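Local coordinates for protein internalin C2 (Listeria monocytogenes serotype 4b str. F2365, PDB 4FHO) that probably takes part in adhesion to or invasion of host cells, as a leucine-rich-repeat protein of the internalin family, at residues A[26-31]-A[44-49]; A[32-35]-A[40-43]; A[60-65]-A[74-79]; A[107-112]-A[132-137]. All blocks are in the same frame, centred on the assembly; numbering follows the deposited sequence.

Interaction 1 of 4, residues A[26-31]-A[44-49]; sequences NAVKTA and ADLDGI
Val28 and Ala31 of helix 22-31 meet Leu46, near the end of helix 43-47, and Ile49 in the loop just after it. The contact is wholly apolar. Its tight part is formed by Val28, Leu46 and Ile49, all three buried. Ile49 CD1 lies 3.9 Å from Val28 CG1. The side chains of Val28 and Ile49 cross at about a right angle. CG1 of Val28 is the touching branch, and its position anti to the backbone N (chi1 175°) carries it to both partners at once. Its second partner is CD2 of Leu46, 4.1 Å from Val28 CG1. The tip of Leu46 swings in to the valine and meets it obliquely.

The Ala31 side is the exposed rim. The short CB of Ala31 rests against the flank of Ile49. Both Ile49 CG2 and Ile49 CD1 are 4.1 Å from Ala31 CB, and CG1 of the same isoleucine runs alongside. Ala31 is open to solvent here, in contrast to the three buried side chains. On the solvent side of the helix, Thr30 OG1 bonds Asn26 O and Lys29 NZ bonds Asn26 OD1, so these polar groups are held within their own helix.

The two helices belong to the N-terminal domain that precedes the repeats in internalins. Leu52 of strand 51-53, the first of the parallel sheet, touches Ala27, Val28 and Ala31. Helix 15-18 adds Ile15 against Val28 and Ile18 against Leu46.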
loop_
_atom_site.group_PDB
_atom_site.type_symbol
_atom_site.label_atom_id
_atom_site.label_comp_id
_atom_site.label_asym_id
_atom_site.label_seq_id
_atom_site.Cartn_x
_atom_site.Cartn_y
_atom_site.Cartn_z
ATOM N N ASN A 26 -7.204 -21.257 -4.760
ATOM C CA ASN A 26 -8.063 -21.616 -3.624
ATOM C C ASN A 26 -8.908 -20.427 -3.150
ATOM O O ASN A 26 -10.088 -20.593 -2.836
ATOM C CB ASN A 26 -7.239 -22.192 -2.456
ATOM C CG ASN A 26 -8.114 -22.711 -1.330
ATOM O OD1 ASN A 26 -8.820 -23.700 -1.497
ATOM N ND2 ASN A 26 -8.107 -22.020 -0.200
ATOM N N ALA A 27 -8.309 -19.233 -3.136
ATOM C CA ALA A 27 -9.024 -18.015 -2.728
ATOM C C ALA A 27 -10.135 -17.626 -3.726
ATOM O O ALA A 27 -11.213 -17.215 -3.297
ATOM C CB ALA A 27 -8.056 -16.861 -2.486
ATOM N N VAL A 28 -9.892 -17.786 -5.035
ATOM C CA VAL A 28 -10.930 -17.525 -6.066
ATOM C C VAL A 28 -12.062 -18.558 -6.020
ATOM O O VAL A 28 -13.222 -18.208 -6.238
ATOM C CB VAL A 28 -10.320 -17.429 -7.488
ATOM C CG1 VAL A 28 -11.397 -17.292 -8.549
ATOM C CG2 VAL A 28 -9.350 -16.240 -7.532
ATOM N N LYS A 29 -11.713 -19.817 -5.752
ATOM C CA LYS A 29 -12.686 -20.894 -5.525
ATOM C C LYS A 29 -13.669 -20.531 -4.414
ATOM O O LYS A 29 -14.881 -20.682 -4.593
ATOM C CB LYS A 29 -11.951 -22.209 -5.204
ATOM C CG LYS A 29 -12.829 -23.444 -4.984
ATOM C CD LYS A 29 -12.209 -24.409 -3.979
ATOM C CE LYS A 29 -12.442 -23.959 -2.540
ATOM N NZ LYS A 29 -11.551 -24.669 -1.576
ATOM N N THR A 30 -13.151 -20.023 -3.292
ATOM C CA THR A 30 -13.998 -19.589 -2.169
ATOM C C THR A 30 -14.829 -18.348 -2.516
ATOM O O THR A 30 -16.027 -18.318 -2.248
ATOM C CB THR A 30 -13.157 -19.345 -0.899
ATOM O OG1 THR A 30 -12.466 -20.557 -0.575
ATOM C CG2 THR A 30 -14.028 -18.919 0.299
ATOM N N ALA A 31 -14.187 -17.346 -3.120
ATOM C CA ALA A 31 -14.856 -16.096 -3.524
ATOM C C ALA A 31 -15.976 -16.290 -4.568
ATOM O O ALA A 31 -16.961 -15.553 -4.540
ATOM C CB ALA A 31 -13.840 -15.076 -4.013
ATOM N N ALA A 44 -18.428 -13.552 -15.753
ATOM C CA ALA A 44 -19.398 -13.017 -14.771
ATOM C C ALA A 44 -19.090 -13.401 -13.308
ATOM O O ALA A 44 -19.270 -12.572 -12.413
ATOM C CB ALA A 44 -20.818 -13.433 -15.129
ATOM N N ASP A 45 -18.635 -14.640 -13.078
ATOM C CA ASP A 45 -18.200 -15.088 -11.730
ATOM C C ASP A 45 -16.997 -14.284 -11.252
ATOM O O ASP A 45 -16.956 -13.843 -10.107
ATOM C CB ASP A 45 -17.797 -16.568 -11.709
ATOM C CG ASP A 45 -18.942 -17.500 -12.017
ATOM O OD1 ASP A 45 -19.895 -17.549 -11.217
ATOM O OD2 ASP A 45 -18.868 -18.195 -13.050
ATOM N N LEU A 46 -16.027 -14.103 -12.150
ATOM C CA LEU A 46 -14.840 -13.280 -11.876
ATOM C C LEU A 46 -15.202 -11.802 -11.650
ATOM O O LEU A 46 -14.678 -11.182 -10.729
ATOM C CB LEU A 46 -13.802 -13.437 -13.002
ATOM C CG LEU A 46 -13.211 -14.835 -13.244
ATOM C CD1 LEU A 46 -12.111 -14.784 -14.284
ATOM C CD2 LEU A 46 -12.644 -15.417 -11.952
ATOM N N ASP A 47 -16.118 -11.263 -12.462
ATOM C CA ASP A 47 -16.600 -9.870 -12.298
ATOM C C ASP A 47 -17.373 -9.606 -10.986
ATOM O O ASP A 47 -17.468 -8.449 -10.567
ATOM C CB ASP A 47 -17.418 -9.404 -13.529
ATOM C CG ASP A 47 -16.543 -9.085 -14.761
ATOM O OD1 ASP A 47 -15.333 -8.809 -14.636
ATOM O OD2 ASP A 47 -17.071 -9.098 -15.883
ATOM N N GLY A 48 -17.901 -10.661 -10.345
ATOM C CA GLY A 48 -18.540 -10.566 -9.026
ATOM C C GLY A 48 -17.622 -10.626 -7.802
ATOM O O GLY A 48 -18.115 -10.515 -6.688
ATOM N N ILE A 49 -16.304 -10.800 -7.989
ATOM C CA ILE A 49 -15.344 -10.792 -6.864
ATOM C C ILE A 49 -14.998 -9.341 -6.519
ATOM O O ILE A 49 -14.307 -8.663 -7.281
ATOM C CB ILE A 49 -14.050 -11.597 -7.157
ATOM C CG1 ILE A 49 -14.394 -13.045 -7.521
ATOM C CG2 ILE A 49 -13.115 -11.573 -5.936
ATOM C CD1 ILE A 49 -13.207 -13.917 -7.856
#

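Interaction 2 of 4, residues A[32-35]-A[40-43]; sequences TGKS and AVTQ
Thr32 and Lys34 face Val41 where the end of helix 22-31 passes strand 40-41, within the helical N-terminal domain of this internalin. The helix ends in a Schellman motif, with Gly33 at positive phi (69°) as the residue that leaves the helical path. Past it, the Lys34 side chain reaches toward the strand.

CG1 of Val41 is the meeting point. It stands anti to its own carbonyl carbon (chi1 -70°) and reaches between the two side chains opposite. OG1 of Thr32 is 4.0 Å from Val41 CG1, and the two side chains lie nearly perpendicular. This hydroxyl is not left without a polar partner, since it hydrogen-bonds to Val28 O one turn back in the helix. Ile15 of helix 15-18 touches Thr32, Lys34 and Val41 alike.

Lys34 makes its contact with the aliphatic chain. A bend at chi2 (-70°) turns the chain, and chi3 and chi4 are then extended. Lys34 CG and Lys34 CE both pass Val41 CG1, each at 4.1 Å. Val41 is buried, whereas Ala40 is exposed and directs its CB away from 32-35. The strand is held from elsewhere by backbone bonds between Val41 and Thr13. Thr42 caps the following helix with its side chain and also bonds Asp45 OD2. At the outer edge of the contact, Lys34 CE comes to 3.4 Å from the carbonyl oxygen Ala40 O, while Lys34 NZ stays 3.7 Å from it.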
loop_
_atom_site.group_PDB
_atom_site.type_symbol
_atom_site.label_atom_id
_atom_site.label_comp_id
_atom_site.label_asym_id
_atom_site.label_seq_id
_atom_site.Cartn_x
_atom_site.Cartn_y
_atom_site.Cartn_z
ATOM N N THR A 32 -15.829 -17.283 -5.451
ATOM C CA THR A 32 -16.853 -17.629 -6.465
ATOM C C THR A 32 -17.860 -18.711 -6.021
ATOM O O THR A 32 -18.749 -19.087 -6.801
ATOM C CB THR A 32 -16.186 -18.080 -7.793
ATOM O OG1 THR A 32 -15.354 -19.224 -7.558
ATOM C CG2 THR A 32 -15.342 -16.959 -8.385
ATOM N N GLY A 33 -17.730 -19.204 -4.786
ATOM C CA GLY A 33 -18.602 -20.245 -4.248
ATOM C C GLY A 33 -18.467 -21.634 -4.858
ATOM O O GLY A 33 -19.341 -22.465 -4.650
ATOM N N LYS A 34 -17.372 -21.912 -5.570
ATOM C CA LYS A 34 -17.190 -23.211 -6.238
ATOM C C LYS A 34 -16.677 -24.290 -5.280
ATOM O O LYS A 34 -16.146 -23.986 -4.205
ATOM C CB LYS A 34 -16.255 -23.073 -7.449
ATOM C CG LYS A 34 -16.766 -22.123 -8.533
ATOM C CD LYS A 34 -17.981 -22.668 -9.283
ATOM C CE LYS A 34 -18.536 -21.659 -10.271
ATOM N NZ LYS A 34 -19.656 -22.221 -11.087
ATOM N N SER A 35 -16.854 -25.551 -5.688
ATOM C CA SER A 35 -16.462 -26.722 -4.875
ATOM C C SER A 35 -14.968 -27.049 -4.952
ATOM O O SER A 35 -14.367 -27.377 -3.930
ATOM C CB SER A 35 -17.263 -27.957 -5.289
ATOM O OG SER A 35 -18.640 -27.724 -5.098
ATOM N N ALA A 40 -14.960 -24.960 -13.437
ATOM C CA ALA A 40 -15.035 -23.862 -14.394
ATOM C C ALA A 40 -15.614 -22.611 -13.716
ATOM O O ALA A 40 -16.417 -22.714 -12.773
ATOM C CB ALA A 40 -15.889 -24.269 -15.617
ATOM N N VAL A 41 -15.181 -21.440 -14.187
ATOM C CA VAL A 41 -15.835 -20.156 -13.882
ATOM C C VAL A 41 -16.075 -19.390 -15.186
ATOM O O VAL A 41 -15.322 -19.555 -16.168
ATOM C CB VAL A 41 -15.028 -19.298 -12.889
ATOM C CG1 VAL A 41 -15.067 -19.932 -11.513
ATOM C CG2 VAL A 41 -13.593 -19.113 -13.356
ATOM N N THR A 42 -17.159 -18.606 -15.206
ATOM C CA THR A 42 -17.440 -17.656 -16.295
ATOM C C THR A 42 -16.738 -16.342 -15.950
ATOM O O THR A 42 -16.250 -16.167 -14.820
ATOM C CB THR A 42 -18.953 -17.392 -16.459
ATOM O OG1 THR A 42 -19.474 -16.788 -15.267
ATOM C CG2 THR A 42 -19.703 -18.694 -16.714
ATOM N N GLN A 43 -16.690 -15.426 -16.918
ATOM C CA GLN A 43 -16.208 -14.063 -16.668
ATOM C C GLN A 43 -17.112 -13.310 -15.680
ATOM O O GLN A 43 -16.604 -12.533 -14.864
ATOM C CB GLN A 43 -16.040 -13.268 -17.972
ATOM C CG GLN A 43 -15.468 -11.858 -17.810
ATOM C CD GLN A 43 -14.161 -11.824 -17.027
ATOM O OE1 GLN A 43 -13.215 -12.554 -17.340
ATOM N NE2 GLN A 43 -14.107 -10.981 -16.001
#

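Interaction 3 of 4, residues A[60-65]-A[74-79]; sequences TTIEGI and LELKDN
Leu74, on strand 73-75, points its side chain inward and meets Ile65. The two reach toward each other tip to tip, with CD1 of Leu74 4.0 Å from CD1 of Ile65. In both, the first torsion sets CG or CG1 anti to the backbone N (-170° for Leu74, -152° for Ile65), and chi2 then bends the end of the chain. Leu52 of strand 51-53 touches both residues, and Leu96 of strand 95-97 lies against Leu74.

Glu75 follows and faces the other way. Its backbone is bonded to Leu52 and Ala54, while the backbone of Leu74 is bonded to Glu95 and Glu97.

Leu76 turns back inward. CD1 of Leu76 packs 3.8 Å from CG2 of Ile62, and the two side chains meet at a slant. This is the interior of a leucine-rich-repeat coil. The strand supplies the leucines of one wall, and the returning loop supplies the isoleucines of the opposite one. That loop is shaped by a type II turn from Ile62 to Ile65, closed by Ile65 N to Ile62 O at 3.1 Å. An ST turn overlaps its start, in which Glu63 N donates to Thr61 OG1 at an angle of 169°.

Beyond Lys77 and Asp78, the buried Asn79 bridges backbone atoms with its amide. ND2 of Asn79 lies 3.0 Å from Leu76 O, above the carbonyl plane, and also bonds Ala54 O. OD1 of Asn79 accepts from Thr57 N and Val59 N.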
loop_
_atom_site.group_PDB
_atom_site.type_symbol
_atom_site.label_atom_id
_atom_site.label_comp_id
_atom_site.label_asym_id
_atom_site.label_seq_id
_atom_site.Cartn_x
_atom_site.Cartn_y
_atom_site.Cartn_z
ATOM N N THR A 60 3.075 -17.090 -4.862
ATOM C CA THR A 60 4.275 -16.654 -5.602
ATOM C C THR A 60 3.987 -15.921 -6.909
ATOM O O THR A 60 4.887 -15.303 -7.442
ATOM C CB THR A 60 5.233 -17.821 -5.877
ATOM O OG1 THR A 60 4.590 -18.822 -6.677
ATOM C CG2 THR A 60 5.659 -18.426 -4.581
ATOM N N THR A 61 2.764 -16.005 -7.425
ATOM C CA THR A 61 2.364 -15.276 -8.627
ATOM C C THR A 61 0.884 -14.937 -8.568
ATOM O O THR A 61 0.070 -15.761 -8.127
ATOM C CB THR A 61 2.663 -16.066 -9.918
ATOM O OG1 THR A 61 2.143 -15.355 -11.049
ATOM C CG2 THR A 61 2.039 -17.451 -9.876
ATOM N N ILE A 62 0.557 -13.727 -9.020
ATOM C CA ILE A 62 -0.823 -13.242 -9.062
ATOM C C ILE A 62 -1.384 -13.215 -10.487
ATOM O O ILE A 62 -2.357 -12.517 -10.744
ATOM C CB ILE A 62 -0.985 -11.877 -8.344
ATOM C CG1 ILE A 62 -0.150 -10.764 -8.998
ATOM C CG2 ILE A 62 -0.664 -12.076 -6.850
ATOM C CD1 ILE A 62 -0.461 -9.374 -8.491
ATOM N N GLU A 63 -0.788 -13.994 -11.392
ATOM C CA GLU A 63 -1.366 -14.243 -12.722
ATOM C C GLU A 63 -2.837 -14.654 -12.591
ATOM O O GLU A 63 -3.184 -15.469 -11.739
ATOM C CB GLU A 63 -0.568 -15.337 -13.461
ATOM C CG GLU A 63 -1.098 -15.740 -14.835
ATOM C CD GLU A 63 -1.219 -14.577 -15.802
ATOM O OE1 GLU A 63 -0.415 -13.612 -15.695
ATOM O OE2 GLU A 63 -2.117 -14.636 -16.667
ATOM N N GLY A 64 -3.683 -14.062 -13.430
ATOM C CA GLY A 64 -5.131 -14.257 -13.390
ATOM C C GLY A 64 -5.898 -13.111 -12.759
ATOM O O GLY A 64 -7.084 -12.953 -13.039
ATOM N N ILE A 65 -5.246 -12.347 -11.876
ATOM C CA ILE A 65 -5.873 -11.201 -11.193
ATOM C C ILE A 65 -6.387 -10.148 -12.176
ATOM O O ILE A 65 -7.405 -9.495 -11.889
ATOM C CB ILE A 65 -4.934 -10.578 -10.105
ATOM C CG1 ILE A 65 -5.730 -9.916 -8.990
ATOM C CG2 ILE A 65 -3.969 -9.565 -10.697
ATOM C CD1 ILE A 65 -6.293 -10.905 -8.010
ATOM N N LEU A 74 -7.623 -6.086 -2.116
ATOM C CA LEU A 74 -6.704 -7.201 -2.323
ATOM C C LEU A 74 -5.768 -7.301 -1.118
ATOM O O LEU A 74 -5.007 -6.383 -0.848
ATOM C CB LEU A 74 -5.929 -7.013 -3.648
ATOM C CG LEU A 74 -5.098 -8.190 -4.164
ATOM C CD1 LEU A 74 -5.893 -9.496 -4.293
ATOM C CD2 LEU A 74 -4.474 -7.809 -5.491
ATOM N N GLU A 75 -5.863 -8.420 -0.401
ATOM C CA GLU A 75 -5.138 -8.654 0.833
ATOM C C GLU A 75 -4.177 -9.806 0.558
ATOM O O GLU A 75 -4.590 -10.976 0.499
ATOM C CB GLU A 75 -6.123 -8.967 1.971
ATOM C CG GLU A 75 -7.096 -7.835 2.267
ATOM C CD GLU A 75 -8.121 -8.161 3.358
ATOM O OE1 GLU A 75 -8.407 -9.355 3.624
ATOM O OE2 GLU A 75 -8.656 -7.196 3.947
ATOM N N LEU A 76 -2.901 -9.463 0.378
ATOM C CA LEU A 76 -1.862 -10.425 -0.007
ATOM C C LEU A 76 -0.632 -10.340 0.893
ATOM O O LEU A 76 0.482 -10.706 0.468
ATOM C CB LEU A 76 -1.497 -10.226 -1.479
ATOM C CG LEU A 76 -2.580 -10.565 -2.510
ATOM C CD1 LEU A 76 -2.168 -10.167 -3.924
ATOM C CD2 LEU A 76 -2.973 -12.033 -2.480
ATOM N N LYS A 77 -0.844 -9.921 2.148
ATOM C CA LYS A 77 0.213 -9.845 3.162
ATOM C C LYS A 77 0.946 -11.186 3.367
ATOM O O LYS A 77 0.326 -12.253 3.367
ATOM C CB LYS A 77 -0.332 -9.308 4.517
ATOM C CG LYS A 77 0.649 -9.340 5.687
ATOM C CD LYS A 77 0.124 -8.615 6.928
ATOM C CE LYS A 77 1.243 -8.440 7.944
ATOM N NZ LYS A 77 0.743 -8.100 9.305
ATOM N N ASP A 78 2.270 -11.094 3.527
ATOM C CA ASP A 78 3.129 -12.232 3.909
ATOM C C ASP A 78 3.118 -13.391 2.921
ATOM O O ASP A 78 3.066 -14.532 3.303
ATOM C CB ASP A 78 2.828 -12.691 5.341
ATOM C CG ASP A 78 3.248 -11.663 6.395
ATOM O OD1 ASP A 78 4.139 -10.829 6.136
ATOM O OD2 ASP A 78 2.689 -11.723 7.504
ATOM N N ASN A 79 3.161 -13.050 1.636
ATOM C CA ASN A 79 3.339 -14.019 0.562
ATOM C C ASN A 79 4.736 -13.794 -0.038
ATOM O O ASN A 79 5.536 -13.036 0.530
ATOM C CB ASN A 79 2.173 -13.886 -0.419
ATOM C CG ASN A 79 0.879 -14.477 0.147
ATOM O OD1 ASN A 79 0.830 -15.652 0.471
ATOM N ND2 ASN A 79 -0.128 -13.650 0.336
#

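Interaction 4 of 4, residues A[107-112]-A[132-137]; sequences SAIAGL and AGLSNL
Leu134 inserts its side chain against the turn formed by residues 109-112. Its CD2 methyl points at the backbone of that turn and meets three carbonyl oxygens. Leu112 O is the nearest, 3.3 Å from Leu134 CD2, with Ile109 O at 3.6 Å and Ala110 O at 3.7 Å from the same methyl. The other branch goes to a side chain: CD1 of Leu134 sits 4.1 Å from CD1 of Ile109. These two side chains run roughly square to each other. The first torsion of Leu134 (-53°) places CG anti to the carbonyl carbon, and from there the end of the side chain comes closer to the neighbouring turn than its base does.

The next shell holds the backbones. Ile109 to Leu112 is a type I turn, closed by Leu112 N to Ile109 O at 2.9 Å. Leu134 opens an equivalent type I turn, closed by Leu137 N to Leu134 O at 3.1 Å, and is itself the centre of an inverse gamma turn. Further out, the second turn is bonded to Gln113: Asn136 ND2 donates to Gln113 O, and Ser135 OG pairs with Gln113 NE2. Leu118 of strand 117-119 touches Ile109, Leu134 and Leu137.

The two loops are successive turns on the side of the solenoid away from the parallel strands. Stacking of one such turn on the next, with a buried leucine wedged against the neighbouring turn, is characteristic of leucine-rich repeats.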
loop_
_atom_site.group_PDB
_atom_site.type_symbol
_atom_site.label_atom_id
_atom_site.label_comp_id
_atom_site.label_asym_id
_atom_site.label_seq_id
_atom_site.Cartn_x
_atom_site.Cartn_y
_atom_site.Cartn_z
ATOM N N SER A 107 6.919 -0.175 -9.385
ATOM C CA SER A 107 6.661 0.499 -10.686
ATOM C C SER A 107 5.295 0.137 -11.260
ATOM O O SER A 107 4.584 1.000 -11.773
ATOM C CB SER A 107 7.755 0.173 -11.710
ATOM O OG SER A 107 9.014 0.636 -11.256
ATOM N N ALA A 108 4.910 -1.129 -11.109
ATOM C CA ALA A 108 3.661 -1.646 -11.661
ATOM C C ALA A 108 2.370 -1.046 -11.082
ATOM O O ALA A 108 1.322 -1.246 -11.685
ATOM C CB ALA A 108 3.614 -3.177 -11.551
ATOM N N ILE A 109 2.421 -0.348 -9.946
ATOM C CA ILE A 109 1.205 0.249 -9.368
ATOM C C ILE A 109 0.973 1.724 -9.702
ATOM O O ILE A 109 -0.064 2.275 -9.295
ATOM C CB ILE A 109 1.093 0.003 -7.842
ATOM C CG1 ILE A 109 2.105 0.805 -7.021
ATOM C CG2 ILE A 109 1.246 -1.482 -7.538
ATOM C CD1 ILE A 109 1.690 0.945 -5.580
ATOM N N ALA A 110 1.903 2.353 -10.439
ATOM C CA ALA A 110 1.838 3.800 -10.730
ATOM C C ALA A 110 0.548 4.274 -11.425
ATOM O O ALA A 110 0.135 5.418 -11.234
ATOM C CB ALA A 110 3.082 4.274 -11.500
ATOM N N GLY A 111 -0.079 3.388 -12.203
ATOM C CA GLY A 111 -1.356 3.660 -12.872
ATOM C C GLY A 111 -2.606 3.400 -12.037
ATOM O O GLY A 111 -3.704 3.766 -12.456
ATOM N N LEU A 112 -2.463 2.807 -10.854
ATOM C CA LEU A 112 -3.629 2.445 -10.023
ATOM C C LEU A 112 -4.155 3.665 -9.240
ATOM O O LEU A 112 -4.092 3.686 -8.008
ATOM C CB LEU A 112 -3.270 1.279 -9.073
ATOM C CG LEU A 112 -2.697 -0.000 -9.697
ATOM C CD1 LEU A 112 -2.525 -1.060 -8.632
ATOM C CD2 LEU A 112 -3.551 -0.531 -10.825
ATOM N N ALA A 132 3.706 8.774 -6.831
ATOM C CA ALA A 132 3.344 10.206 -7.026
ATOM C C ALA A 132 2.010 10.489 -7.727
ATOM O O ALA A 132 1.397 11.522 -7.462
ATOM C CB ALA A 132 4.466 10.963 -7.727
ATOM N N GLY A 133 1.568 9.564 -8.584
ATOM C CA GLY A 133 0.266 9.657 -9.280
ATOM C C GLY A 133 -0.962 9.133 -8.539
ATOM O O GLY A 133 -2.095 9.250 -9.039
ATOM N N LEU A 134 -0.746 8.561 -7.356
ATOM C CA LEU A 134 -1.815 7.948 -6.546
ATOM C C LEU A 134 -2.466 9.024 -5.678
ATOM O O LEU A 134 -2.372 9.010 -4.443
ATOM C CB LEU A 134 -1.257 6.791 -5.726
ATOM C CG LEU A 134 -0.487 5.722 -6.500
ATOM C CD1 LEU A 134 -0.199 4.533 -5.589
ATOM C CD2 LEU A 134 -1.209 5.264 -7.753
ATOM N N SER A 135 -3.150 9.934 -6.363
ATOM C CA SER A 135 -3.682 11.177 -5.772
ATOM C C SER A 135 -4.841 10.955 -4.791
ATOM O O SER A 135 -5.126 11.839 -3.984
ATOM C CB SER A 135 -4.127 12.160 -6.867
ATOM O OG SER A 135 -5.122 11.577 -7.694
ATOM N N ASN A 136 -5.501 9.795 -4.867
ATOM C CA ASN A 136 -6.554 9.414 -3.903
ATOM C C ASN A 136 -6.070 8.704 -2.630
ATOM O O ASN A 136 -6.895 8.344 -1.803
ATOM C CB ASN A 136 -7.644 8.591 -4.612
ATOM C CG ASN A 136 -8.406 9.410 -5.639
ATOM O OD1 ASN A 136 -8.911 10.485 -5.340
ATOM N ND2 ASN A 136 -8.486 8.897 -6.855
ATOM N N LEU A 137 -4.755 8.554 -2.452
ATOM C CA LEU A 137 -4.199 7.786 -1.324
ATOM C C LEU A 137 -4.487 8.532 -0.000
ATOM O O LEU A 137 -4.249 9.749 0.118
ATOM C CB LEU A 137 -2.699 7.535 -1.540
ATOM C CG LEU A 137 -1.837 6.400 -0.994
ATOM C CD1 LEU A 137 -2.503 5.028 -1.055
ATOM C CD2 LEU A 137 -0.543 6.418 -1.805
#

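From the N terminus, helix 22-31 opens the loop that interaction 1 closes at 44-49. Interaction 2 is nested inside that loop, where the chain returns from 32-35 to strand 40-41. The two touch, with Thr32 CG2 against Ile49 CD1, and together they join helix 22-31, strand 40-41 and helix 43-47 within the N-terminal domain. Interactions 3 and 4 follow in series, and no contact crosses another. Interaction 3 joins the loop after strand 51-53 to strand 73-75, across the coil. Interaction 4 joins two loops of neighbouring coils, along the solenoid. Its centre lies about 18 Å from that of interaction 3 and about 31 Å from that of interaction 2.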